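Local coordinates for protein transcription initiation factor IIB,Transcription initiation factor IIB (Methanocaldococcus jannaschii, PDB 5O9J) that probably excises itself, as a HINT-fold mini-intein, from the transcription factor IIB precursor while joining the protein segments that flank it, at residues I43-V54 / F65-P75; K88-F99 / F176-A184. All coordinates share one frame; numbering follows the deposited sequence.

Contact 1: residues I43-V54 / F65-P75; sequences ILEIAKCKGIEV and FMPVSEVSRHP
Arg73 grips the carboxylate of Glu45 side-on, the two side chains running alongside each other and pointing the same way. Its NE donates to Glu45 OE1 at 2.9 Å, and NH2 adds a more bent bond to that same oxygen and a weak one to OE2. OE1 lies near the guanidinium plane, yet both nitrogens reach it from one face of the carboxylate. With the two planes turned 44° apart, this is not a coplanar fork. Ile46, on the other side of its strand, uses both branches: CG1 packs on Ser72 CB at 3.7 Å, while CG2 lies against the carboxylate of Glu70. Leu44 CD2 lies 3.6 Å from His74 CD2. Val68 divides its methyls among three neighbours: CG1, anti to the backbone N (chi1 178°), faces Cys49 SG at 4.0 Å, and CG2 meets Val54 CG1 at 3.8 Å and also Ile52 CG2.

Most of these side chains belong to two antiparallel ladders of a long, broken hairpin of the HINT domain, with Cys49 and Val68 at the break. Glu45 with Arg73 and Ala47 with Val71 are hydrogen-bonded pairs of one ladder; Val54 with Met66 is such a pair in the other. The register slips by two residues between Lys48 and Glu53, and the segments 52-54 and 65-67 splay to 134°. At that break Val68 N still bonds to Ile52 O (2.9 Å), and a water accepts from Ile52 N at 2.8 Å while donating to Val68 O.

In the next shell, Arg73 NH1 makes a salt bridge with Asp29 of helix 24-33, an anchor that should steady the guanidinium facing Glu45. Ile31 of that helix touches both Ile52 and Val71. Arg39 of strand 38-41 pairs through its NH1 with Glu70 OE1, which probably restrains the carboxylate lying against Ile46.

Contact 2: residues K88-F99 / F176-A184; sequences KKVRVTRSHSVF and FGGFVLHNA. Unlike the reference sequence in segment 176-184: Ala184 (reference Thr).
Backbone bonds join Ser97 and His182 in both directions: Ser97 N to His182 O at 2.8 Å and His182 N to Ser97 O at 3.0 Å, each donor in the carbonyl plane. A further, strongly bent and weak bond runs from Ala184 N to Ser95 O; this terminal alanine replaces the threonine of the reference sequence.

Apolar contacts centre on Phe179 and Leu181. Val90 CG1 stands 3.5 Å from the Phe179 ring centroid and only 6° off the ring normal, a CH-pi contact over the middle of the face. It is put there by lying between the backbone N and the carbonyl carbon of Val90 (chi1 62°). Replacing Phe179 by an alanine is likely to leave Val90 CG1 without this aromatic surface and open a gap beside strand 88-92. Leu181 fits between Val98 CG1, 3.5 Å from its CD1, and Val92 CG1, 3.8 Å from its CG.

Among the rings, His182 brings NE2 over the rim of one Phe99 face, 4.0 Å from CE1; the planes are 27° from parallel but slid apart, with little overlap. Ser97 O lies at the edge of the His182 ring. Waters bridge both Lys89 O and Lys89 N to Phe176 O, and Phe99 N to Val180 O.

Thr93 to His96 forms a type I turn with the TxxH sequence of inteins, and His182-Asn183 matches their C-terminal His-Asn pair, consistent with a splicing centre. His96 ND1 bonds weakly to Thr93 O; the stronger polar partners of His182 NE2 and Asn183 ND2 are Glu136 and Asn132. In the mixed sheet, strand 180-183 runs between 96-102 and 127-131, whose Tyr130 touches Val90 and Leu181, while 88-92 lies beside 79-84.

Overall arrangement
Contact 1 closes before contact 2 opens along the chain, and both fall within the intein splicing domain. Their centres are about 20 Å apart and their nearest atoms about 6 Å, without touching. They share no sheet: contact 1 connects the sheet of strands 44-48 and 70-75 to that of 52-57 and 63-67, whereas contact 2 ties strand 88-92 of a third sheet to the mixed sheet of 96-102 and 180-183. Contact 1 pairs chain close in sequence. Contact 2 spans 76 intervening residues and brings the C-terminal strand, where splicing chemistry would be expected, back beside strand 96-102; its centre lies about 7 Å from that of the chain, against about 14 Å for contact 1.

Contact 1: residues I43-V54 / F65-P75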
loop_
_atom_site.group_PDB
_atom_site.type_symbol
_atom_site.label_atom_id
_atom_site.label_comp_id
_atom_site.label_asym_id
_atom_site.label_seq_id
_atom_site.Cartn_x
_atom_site.Cartn_y
_atom_site.Cartn_z
ATOM N N ILE A 43 -8.761 -1.175 18.040
ATOM C CA ILE A 43 -7.324 -0.947 17.952
ATOM C C ILE A 43 -7.012 0.190 16.990
ATOM O O ILE A 43 -5.871 0.645 16.904
ATOM C CB ILE A 43 -6.582 -2.216 17.492
ATOM C CG1 ILE A 43 -7.210 -2.758 16.203
ATOM C CG2 ILE A 43 -6.610 -3.270 18.590
ATOM C CD1 ILE A 43 -6.537 -4.010 15.666
ATOM N N LEU A 44 -8.041 0.649 16.281
ATOM C CA LEU A 44 -7.890 1.666 15.246
ATOM C C LEU A 44 -7.966 3.094 15.772
ATOM O O LEU A 44 -8.981 3.499 16.337
ATOM C CB LEU A 44 -8.963 1.481 14.174
ATOM C CG LEU A 44 -8.568 0.861 12.835
ATOM C CD1 LEU A 44 -9.636 1.191 11.804
ATOM C CD2 LEU A 44 -7.195 1.347 12.377
ATOM N N GLU A 45 -6.888 3.846 15.563
ATOM C CA GLU A 45 -6.837 5.283 15.831
ATOM C C GLU A 45 -7.049 6.052 14.530
ATOM O O GLU A 45 -6.249 5.920 13.611
ATOM C CB GLU A 45 -5.489 5.666 16.432
ATOM C CG GLU A 45 -5.521 6.271 17.820
ATOM C CD GLU A 45 -4.117 6.405 18.415
ATOM O OE1 GLU A 45 -3.248 5.553 18.113
ATOM O OE2 GLU A 45 -3.879 7.368 19.174
ATOM N N ILE A 46 -8.107 6.850 14.450
ATOM C CA ILE A 46 -8.435 7.546 13.215
ATOM C C ILE A 46 -8.461 9.049 13.408
ATOM O O ILE A 46 -9.116 9.552 14.318
ATOM C CB ILE A 46 -9.805 7.105 12.678
ATOM C CG1 ILE A 46 -9.803 5.605 12.394
ATOM C CG2 ILE A 46 -10.172 7.897 11.435
ATOM C CD1 ILE A 46 -11.183 4.979 12.472
ATOM N N ALA A 47 -7.748 9.769 12.549
ATOM C CA ALA A 47 -7.795 11.227 12.550
ATOM C C ALA A 47 -8.255 11.715 11.207
ATOM O O ALA A 47 -7.762 11.252 10.180
ATOM C CB ALA A 47 -6.432 11.820 12.881
ATOM N N LYS A 48 -9.197 12.647 11.201
ATOM C CA LYS A 48 -9.561 13.302 9.959
ATOM C C LYS A 48 -8.531 14.400 9.731
ATOM O O LYS A 48 -8.016 14.965 10.692
ATOM C CB LYS A 48 -10.984 13.860 10.010
ATOM C CG LYS A 48 -11.059 15.374 10.033
ATOM C CD LYS A 48 -12.225 15.847 9.188
ATOM C CE LYS A 48 -12.197 17.355 8.973
ATOM N NZ LYS A 48 -13.277 17.793 8.037
ATOM N N CYS A 49 -8.203 14.684 8.472
ATOM C CA CYS A 49 -7.179 15.684 8.180
ATOM C C CYS A 49 -7.569 16.652 7.058
ATOM O O CYS A 49 -8.478 16.387 6.269
ATOM C CB CYS A 49 -5.853 14.997 7.839
ATOM S SG CYS A 49 -5.910 13.889 6.416
ATOM N N LYS A 50 -6.861 17.776 7.005
ATOM C CA LYS A 50 -7.148 18.853 6.066
ATOM C C LYS A 50 -5.900 19.248 5.279
ATOM O O LYS A 50 -4.811 19.351 5.840
ATOM C CB LYS A 50 -7.684 20.079 6.810
ATOM C CG LYS A 50 -8.986 19.867 7.568
ATOM C CD LYS A 50 -10.134 19.470 6.649
ATOM C CE LYS A 50 -11.335 20.391 6.862
ATOM N NZ LYS A 50 -12.569 19.931 6.163
ATOM N N GLY A 51 -6.062 19.473 3.983
ATOM C CA GLY A 51 -4.989 20.019 3.169
ATOM C C GLY A 51 -3.907 19.019 2.816
ATOM O O GLY A 51 -2.775 19.400 2.528
ATOM N N ILE A 52 -4.249 17.736 2.840
ATOM C CA ILE A 52 -3.301 16.712 2.435
ATOM C C ILE A 52 -3.790 15.942 1.219
ATOM O O ILE A 52 -4.946 15.512 1.150
ATOM C CB ILE A 52 -3.006 15.744 3.577
ATOM C CG1 ILE A 52 -2.196 16.478 4.652
ATOM C CG2 ILE A 52 -2.253 14.522 3.065
ATOM C CD1 ILE A 52 -1.465 15.591 5.579
ATOM N N GLU A 53 -2.892 15.788 0.252
ATOM C CA GLU A 53 -3.192 15.070 -0.972
ATOM C C GLU A 53 -2.107 14.040 -1.251
ATOM O O GLU A 53 -0.936 14.277 -0.969
ATOM C CB GLU A 53 -3.321 16.044 -2.149
ATOM C CG GLU A 53 -4.269 17.207 -1.895
ATOM C CD GLU A 53 -4.616 17.976 -3.158
ATOM O OE1 GLU A 53 -3.778 18.030 -4.086
ATOM O OE2 GLU A 53 -5.738 18.525 -3.230
ATOM N N VAL A 54 -2.499 12.897 -1.802
ATOM C CA VAL A 54 -1.537 11.861 -2.155
ATOM C C VAL A 54 -1.695 11.484 -3.630
ATOM O O VAL A 54 -2.756 11.710 -4.228
ATOM C CB VAL A 54 -1.714 10.621 -1.259
ATOM C CG1 VAL A 54 -3.001 9.877 -1.605
ATOM C CG2 VAL A 54 -0.498 9.701 -1.334
ATOM N N PHE A 65 -2.752 14.014 -7.898
ATOM C CA PHE A 65 -2.947 14.307 -6.485
ATOM C C PHE A 65 -4.432 14.265 -6.139
ATOM O O PHE A 65 -5.248 14.893 -6.812
ATOM C CB PHE A 65 -2.355 15.666 -6.119
ATOM C CG PHE A 65 -0.865 15.645 -5.954
ATOM C CD1 PHE A 65 -0.282 14.931 -4.919
ATOM C CD2 PHE A 65 -0.046 16.328 -6.841
ATOM C CE1 PHE A 65 1.081 14.908 -4.759
ATOM C CE2 PHE A 65 1.324 16.309 -6.693
ATOM C CZ PHE A 65 1.891 15.599 -5.654
ATOM N N MET A 66 -4.774 13.501 -5.104
ATOM C CA MET A 66 -6.157 13.360 -4.642
ATOM C C MET A 66 -6.228 13.584 -3.137
ATOM O O MET A 66 -5.374 13.086 -2.393
ATOM C CB MET A 66 -6.723 11.974 -4.965
ATOM C CG MET A 66 -6.781 11.620 -6.456
ATOM S SD MET A 66 -8.116 12.478 -7.301
ATOM C CE MET A 66 -9.556 11.722 -6.552
ATOM N N PRO A 67 -7.257 14.320 -2.687
ATOM C CA PRO A 67 -7.496 14.590 -1.263
ATOM C C PRO A 67 -7.527 13.344 -0.394
ATOM O O PRO A 67 -8.189 12.366 -0.732
ATOM C CB PRO A 67 -8.879 15.254 -1.262
ATOM C CG PRO A 67 -8.955 15.934 -2.582
ATOM C CD PRO A 67 -8.259 14.986 -3.538
ATOM N N VAL A 68 -6.821 13.403 0.729
ATOM C CA VAL A 68 -6.950 12.405 1.786
ATOM C C VAL A 68 -7.959 12.946 2.797
ATOM O O VAL A 68 -7.849 14.092 3.235
ATOM C CB VAL A 68 -5.603 12.121 2.468
ATOM C CG1 VAL A 68 -5.764 11.100 3.614
ATOM C CG2 VAL A 68 -4.581 11.627 1.434
ATOM N N SER A 69 -8.956 12.144 3.151
ATOM C CA SER A 69 -9.998 12.622 4.057
ATOM C C SER A 69 -9.626 12.356 5.508
ATOM O O SER A 69 -9.853 13.193 6.375
ATOM C CB SER A 69 -11.335 11.967 3.727
ATOM O OG SER A 69 -11.198 10.559 3.750
ATOM N N GLU A 70 -9.059 11.182 5.764
ATOM C CA GLU A 70 -8.632 10.813 7.108
ATOM C C GLU A 70 -7.433 9.871 7.052
ATOM O O GLU A 70 -7.147 9.263 6.015
ATOM C CB GLU A 70 -9.790 10.166 7.887
ATOM C CG GLU A 70 -10.347 8.914 7.233
ATOM C CD GLU A 70 -11.514 8.283 7.987
ATOM O OE1 GLU A 70 -12.319 9.016 8.612
ATOM O OE2 GLU A 70 -11.621 7.035 7.941
ATOM N N VAL A 71 -6.712 9.769 8.162
ATOM C CA VAL A 71 -5.612 8.820 8.267
ATOM C C VAL A 71 -5.833 7.968 9.500
ATOM O O VAL A 71 -6.583 8.351 10.398
ATOM C CB VAL A 71 -4.236 9.508 8.365
ATOM C CG1 VAL A 71 -3.992 10.420 7.156
ATOM C CG2 VAL A 71 -4.129 10.297 9.662
ATOM N N SER A 72 -5.185 6.815 9.548
ATOM C CA SER A 72 -5.341 5.956 10.702
ATOM C C SER A 72 -4.143 5.037 10.854
ATOM O O SER A 72 -3.327 4.900 9.938
ATOM C CB SER A 72 -6.643 5.147 10.599
ATOM O OG SER A 72 -6.546 4.098 9.655
ATOM N N ARG A 73 -4.037 4.430 12.028
ATOM C CA ARG A 73 -2.993 3.471 12.335
ATOM C C ARG A 73 -3.566 2.451 13.307
ATOM O O ARG A 73 -4.543 2.737 14.004
ATOM C CB ARG A 73 -1.768 4.159 12.941
ATOM C CG ARG A 73 -2.023 4.731 14.349
ATOM C CD ARG A 73 -0.839 5.515 14.916
ATOM N NE ARG A 73 -1.198 6.174 16.176
ATOM C CZ ARG A 73 -0.413 7.023 16.838
ATOM N NH1 ARG A 73 0.786 7.330 16.363
ATOM N NH2 ARG A 73 -0.831 7.571 17.976
ATOM N N HIS A 74 -2.966 1.263 13.344
ATOM C CA HIS A 74 -3.291 0.264 14.359
ATOM C C HIS A 74 -2.066 -0.599 14.613
ATOM O O HIS A 74 -1.201 -0.717 13.738
ATOM C CB HIS A 74 -4.499 -0.588 13.945
ATOM C CG HIS A 74 -4.332 -1.304 12.634
ATOM N ND1 HIS A 74 -3.833 -2.586 12.539
ATOM C CD2 HIS A 74 -4.622 -0.914 11.372
ATOM C CE1 HIS A 74 -3.808 -2.951 11.280
ATOM N NE2 HIS A 74 -4.280 -1.968 10.535
ATOM N N PRO A 75 -1.957 -1.165 15.833
ATOM C CA PRO A 75 -0.833 -2.049 16.144
ATOM C C PRO A 75 -0.896 -3.335 15.344
ATOM O O PRO A 75 -1.982 -3.875 15.129
ATOM C CB PRO A 75 -1.005 -2.343 17.646
ATOM C CG PRO A 75 -1.911 -1.278 18.152
ATOM C CD PRO A 75 -2.813 -0.929 17.007
HETATM O O HOH W 1 -6.510 16.234 3.637
#

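Contact 2: residues K88-F99 / F176-A184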
loop_
_atom_site.group_PDB
_atom_site.type_symbol
_atom_site.label_atom_id
_atom_site.label_comp_id
_atom_site.label_asym_id
_atom_site.label_seq_id
_atom_site.Cartn_x
_atom_site.Cartn_y
_atom_site.Cartn_z
ATOM N N LYS A 88 13.699 -7.466 -5.689
ATOM C CA LYS A 88 12.566 -6.595 -5.397
ATOM C C LYS A 88 11.827 -7.175 -4.199
ATOM O O LYS A 88 11.712 -8.394 -4.062
ATOM C CB LYS A 88 11.622 -6.473 -6.595
ATOM C CG LYS A 88 12.039 -5.460 -7.635
ATOM C CD LYS A 88 11.119 -5.516 -8.847
ATOM C CE LYS A 88 11.511 -4.475 -9.883
ATOM N NZ LYS A 88 11.392 -5.000 -11.276
ATOM N N LYS A 89 11.330 -6.312 -3.326
ATOM C CA LYS A 89 10.670 -6.796 -2.126
ATOM C C LYS A 89 9.633 -5.820 -1.592
ATOM O O LYS A 89 9.697 -4.621 -1.845
ATOM C CB LYS A 89 11.707 -7.106 -1.042
ATOM C CG LYS A 89 12.505 -5.904 -0.571
ATOM C CD LYS A 89 13.712 -6.338 0.249
ATOM C CE LYS A 89 14.840 -6.840 -0.647
ATOM N NZ LYS A 89 16.069 -7.199 0.128
ATOM N N VAL A 90 8.668 -6.353 -0.852
ATOM C CA VAL A 90 7.619 -5.531 -0.274
ATOM C C VAL A 90 7.226 -6.110 1.079
ATOM O O VAL A 90 7.275 -7.322 1.272
ATOM C CB VAL A 90 6.392 -5.442 -1.221
ATOM C CG1 VAL A 90 5.777 -6.819 -1.455
ATOM C CG2 VAL A 90 5.358 -4.463 -0.685
ATOM N N ARG A 91 6.866 -5.246 2.023
ATOM C CA ARG A 91 6.385 -5.694 3.330
ATOM C C ARG A 91 4.910 -5.374 3.501
ATOM O O ARG A 91 4.521 -4.205 3.484
ATOM C CB ARG A 91 7.170 -5.035 4.460
ATOM C CG ARG A 91 8.657 -5.300 4.454
ATOM C CD ARG A 91 9.310 -4.568 5.621
ATOM N NE ARG A 91 10.621 -5.112 5.946
ATOM C CZ ARG A 91 11.143 -5.115 7.168
ATOM N NH1 ARG A 91 12.344 -5.638 7.369
ATOM N NH2 ARG A 91 10.463 -4.599 8.187
ATOM N N VAL A 92 4.086 -6.400 3.675
ATOM C CA VAL A 92 2.648 -6.184 3.821
ATOM C C VAL A 92 2.039 -7.066 4.901
ATOM O O VAL A 92 2.603 -8.088 5.280
ATOM C CB VAL A 92 1.886 -6.439 2.490
ATOM C CG1 VAL A 92 2.315 -5.449 1.439
ATOM C CG2 VAL A 92 2.122 -7.854 2.000
ATOM N N THR A 93 0.876 -6.662 5.387
ATOM C CA THR A 93 0.147 -7.463 6.349
ATOM C C THR A 93 -0.528 -8.635 5.664
ATOM O O THR A 93 -0.628 -8.697 4.434
ATOM C CB THR A 93 -0.905 -6.637 7.093
ATOM O OG1 THR A 93 -1.863 -6.135 6.155
ATOM C CG2 THR A 93 -0.245 -5.471 7.817
ATOM N N ARG A 94 -0.998 -9.557 6.487
ATOM C CA ARG A 94 -1.514 -10.842 6.046
ATOM C C ARG A 94 -2.730 -10.714 5.145
ATOM O O ARG A 94 -2.936 -11.525 4.245
ATOM C CB ARG A 94 -1.843 -11.695 7.278
ATOM C CG ARG A 94 -3.241 -12.270 7.314
ATOM C CD ARG A 94 -3.406 -13.248 8.464
ATOM N NE ARG A 94 -2.369 -14.277 8.460
ATOM C CZ ARG A 94 -1.338 -14.293 9.297
ATOM N NH1 ARG A 94 -1.205 -13.326 10.200
ATOM N NH2 ARG A 94 -0.437 -15.265 9.227
ATOM N N SER A 95 -3.530 -9.681 5.379
ATOM C CA SER A 95 -4.803 -9.551 4.692
ATOM C C SER A 95 -4.677 -8.948 3.297
ATOM O O SER A 95 -5.659 -8.452 2.758
ATOM C CB SER A 95 -5.755 -8.695 5.514
ATOM O OG SER A 95 -5.241 -7.382 5.641
ATOM N N HIS A 96 -3.482 -8.962 2.717
ATOM C CA HIS A 96 -3.329 -8.445 1.358
ATOM C C HIS A 96 -3.221 -9.574 0.360
ATOM O O HIS A 96 -2.730 -10.656 0.681
ATOM C CB HIS A 96 -2.106 -7.538 1.236
ATOM C CG HIS A 96 -2.300 -6.190 1.843
ATOM N ND1 HIS A 96 -2.047 -5.924 3.173
ATOM C CD2 HIS A 96 -2.743 -5.024 1.306
ATOM C CE1 HIS A 96 -2.315 -4.660 3.426
ATOM N NE2 HIS A 96 -2.742 -4.090 2.311
ATOM N N SER A 97 -3.669 -9.315 -0.863
ATOM C CA SER A 97 -3.569 -10.318 -1.905
ATOM C C SER A 97 -2.809 -9.758 -3.100
ATOM O O SER A 97 -2.769 -8.541 -3.308
ATOM C CB SER A 97 -4.957 -10.792 -2.326
ATOM O OG SER A 97 -5.641 -9.757 -3.008
ATOM N N VAL A 98 -2.201 -10.645 -3.878
ATOM C CA VAL A 98 -1.401 -10.233 -5.022
ATOM C C VAL A 98 -1.644 -11.147 -6.215
ATOM O O VAL A 98 -1.865 -12.349 -6.054
ATOM C CB VAL A 98 0.104 -10.230 -4.687
ATOM C CG1 VAL A 98 0.431 -9.110 -3.720
ATOM C CG2 VAL A 98 0.516 -11.565 -4.103
ATOM N N PHE A 99 -1.609 -10.572 -7.414
ATOM C CA PHE A 99 -1.811 -11.355 -8.625
ATOM C C PHE A 99 -0.745 -12.417 -8.758
ATOM O O PHE A 99 0.446 -12.118 -8.781
ATOM C CB PHE A 99 -1.819 -10.456 -9.858
ATOM C CG PHE A 99 -3.143 -9.812 -10.113
ATOM C CD1 PHE A 99 -4.231 -10.127 -9.322
ATOM C CD2 PHE A 99 -3.310 -8.919 -11.148
ATOM C CE1 PHE A 99 -5.458 -9.550 -9.547
ATOM C CE2 PHE A 99 -4.542 -8.346 -11.388
ATOM C CZ PHE A 99 -5.613 -8.656 -10.581
ATOM N N PHE A 176 8.150 1.246 -3.357
ATOM C CA PHE A 176 8.797 0.986 -4.635
ATOM C C PHE A 176 8.772 -0.485 -5.006
ATOM O O PHE A 176 8.883 -1.346 -4.143
ATOM C CB PHE A 176 10.247 1.466 -4.596
ATOM C CG PHE A 176 10.407 2.867 -4.095
ATOM C CD1 PHE A 176 9.608 3.887 -4.590
ATOM C CD2 PHE A 176 11.359 3.166 -3.135
ATOM C CE1 PHE A 176 9.752 5.183 -4.131
ATOM C CE2 PHE A 176 11.514 4.460 -2.670
ATOM C CZ PHE A 176 10.707 5.470 -3.165
ATOM N N GLY A 177 8.644 -0.775 -6.292
ATOM C CA GLY A 177 8.787 -2.142 -6.755
ATOM C C GLY A 177 7.919 -2.475 -7.946
ATOM O O GLY A 177 8.358 -3.141 -8.878
ATOM N N GLY A 178 6.675 -2.016 -7.919
ATOM C CA GLY A 178 5.744 -2.327 -8.987
ATOM C C GLY A 178 4.720 -3.344 -8.527
ATOM O O GLY A 178 3.983 -3.903 -9.336
ATOM N N PHE A 179 4.682 -3.600 -7.221
ATOM C CA PHE A 179 3.662 -4.483 -6.677
ATOM C C PHE A 179 2.306 -3.793 -6.712
ATOM O O PHE A 179 2.214 -2.588 -6.514
ATOM C CB PHE A 179 3.981 -4.891 -5.240
ATOM C CG PHE A 179 5.236 -5.694 -5.092
ATOM C CD1 PHE A 179 6.456 -5.067 -4.904
ATOM C CD2 PHE A 179 5.192 -7.079 -5.112
ATOM C CE1 PHE A 179 7.614 -5.808 -4.751
ATOM C CE2 PHE A 179 6.343 -7.821 -4.958
ATOM C CZ PHE A 179 7.557 -7.183 -4.782
ATOM N N VAL A 180 1.250 -4.554 -6.954
ATOM C CA VAL A 180 -0.091 -4.053 -6.694
ATOM C C VAL A 180 -0.704 -4.871 -5.566
ATOM O O VAL A 180 -0.929 -6.073 -5.695
ATOM C CB VAL A 180 -0.981 -4.114 -7.938
ATOM C CG1 VAL A 180 -2.357 -3.551 -7.614
ATOM C CG2 VAL A 180 -0.336 -3.338 -9.067
ATOM N N LEU A 181 -0.954 -4.210 -4.447
ATOM C CA LEU A 181 -1.437 -4.891 -3.259
ATOM C C LEU A 181 -2.927 -4.647 -3.093
ATOM O O LEU A 181 -3.366 -3.502 -2.945
ATOM C CB LEU A 181 -0.674 -4.417 -2.017
ATOM C CG LEU A 181 0.855 -4.569 -1.987
ATOM C CD1 LEU A 181 1.305 -5.929 -2.523
ATOM C CD2 LEU A 181 1.549 -3.425 -2.726
ATOM N N HIS A 182 -3.706 -5.723 -3.125
ATOM C CA HIS A 182 -5.144 -5.615 -2.945
ATOM C C HIS A 182 -5.552 -5.949 -1.509
ATOM O O HIS A 182 -5.111 -6.956 -0.969
ATOM C CB HIS A 182 -5.873 -6.546 -3.913
ATOM C CG HIS A 182 -5.511 -6.337 -5.353
ATOM N ND1 HIS A 182 -6.327 -5.630 -6.228
ATOM C CD2 HIS A 182 -4.455 -6.747 -6.081
ATOM C CE1 HIS A 182 -5.771 -5.623 -7.419
ATOM N NE2 HIS A 182 -4.635 -6.284 -7.371
ATOM N N ASN A 183 -6.386 -5.108 -0.902
ATOM C CA ASN A 183 -7.007 -5.457 0.373
ATOM C C ASN A 183 -7.805 -6.743 0.211
ATOM O O ASN A 183 -8.386 -6.991 -0.846
ATOM C CB ASN A 183 -7.916 -4.339 0.878
ATOM C CG ASN A 183 -7.158 -3.067 1.207
ATOM O OD1 ASN A 183 -5.932 -3.069 1.336
ATOM N ND2 ASN A 183 -7.892 -1.970 1.359
ATOM N N ALA A 184 -7.829 -7.571 1.247
ATOM C CA ALA A 184 -8.455 -8.883 1.125
ATOM C C ALA A 184 -8.878 -9.430 2.478
ATOM O O ALA A 184 -9.362 -8.683 3.333
ATOM C CB ALA A 184 -7.500 -9.864 0.429
ATOM O OXT ALA A 184 -8.745 -10.630 2.728
HETATM O O HOH W 2 8.087 -2.626 -1.857
HETATM O O HOH W 3 11.547 -3.189 -3.960
HETATM O O HOH W 4 -1.324 -7.676 -7.692
#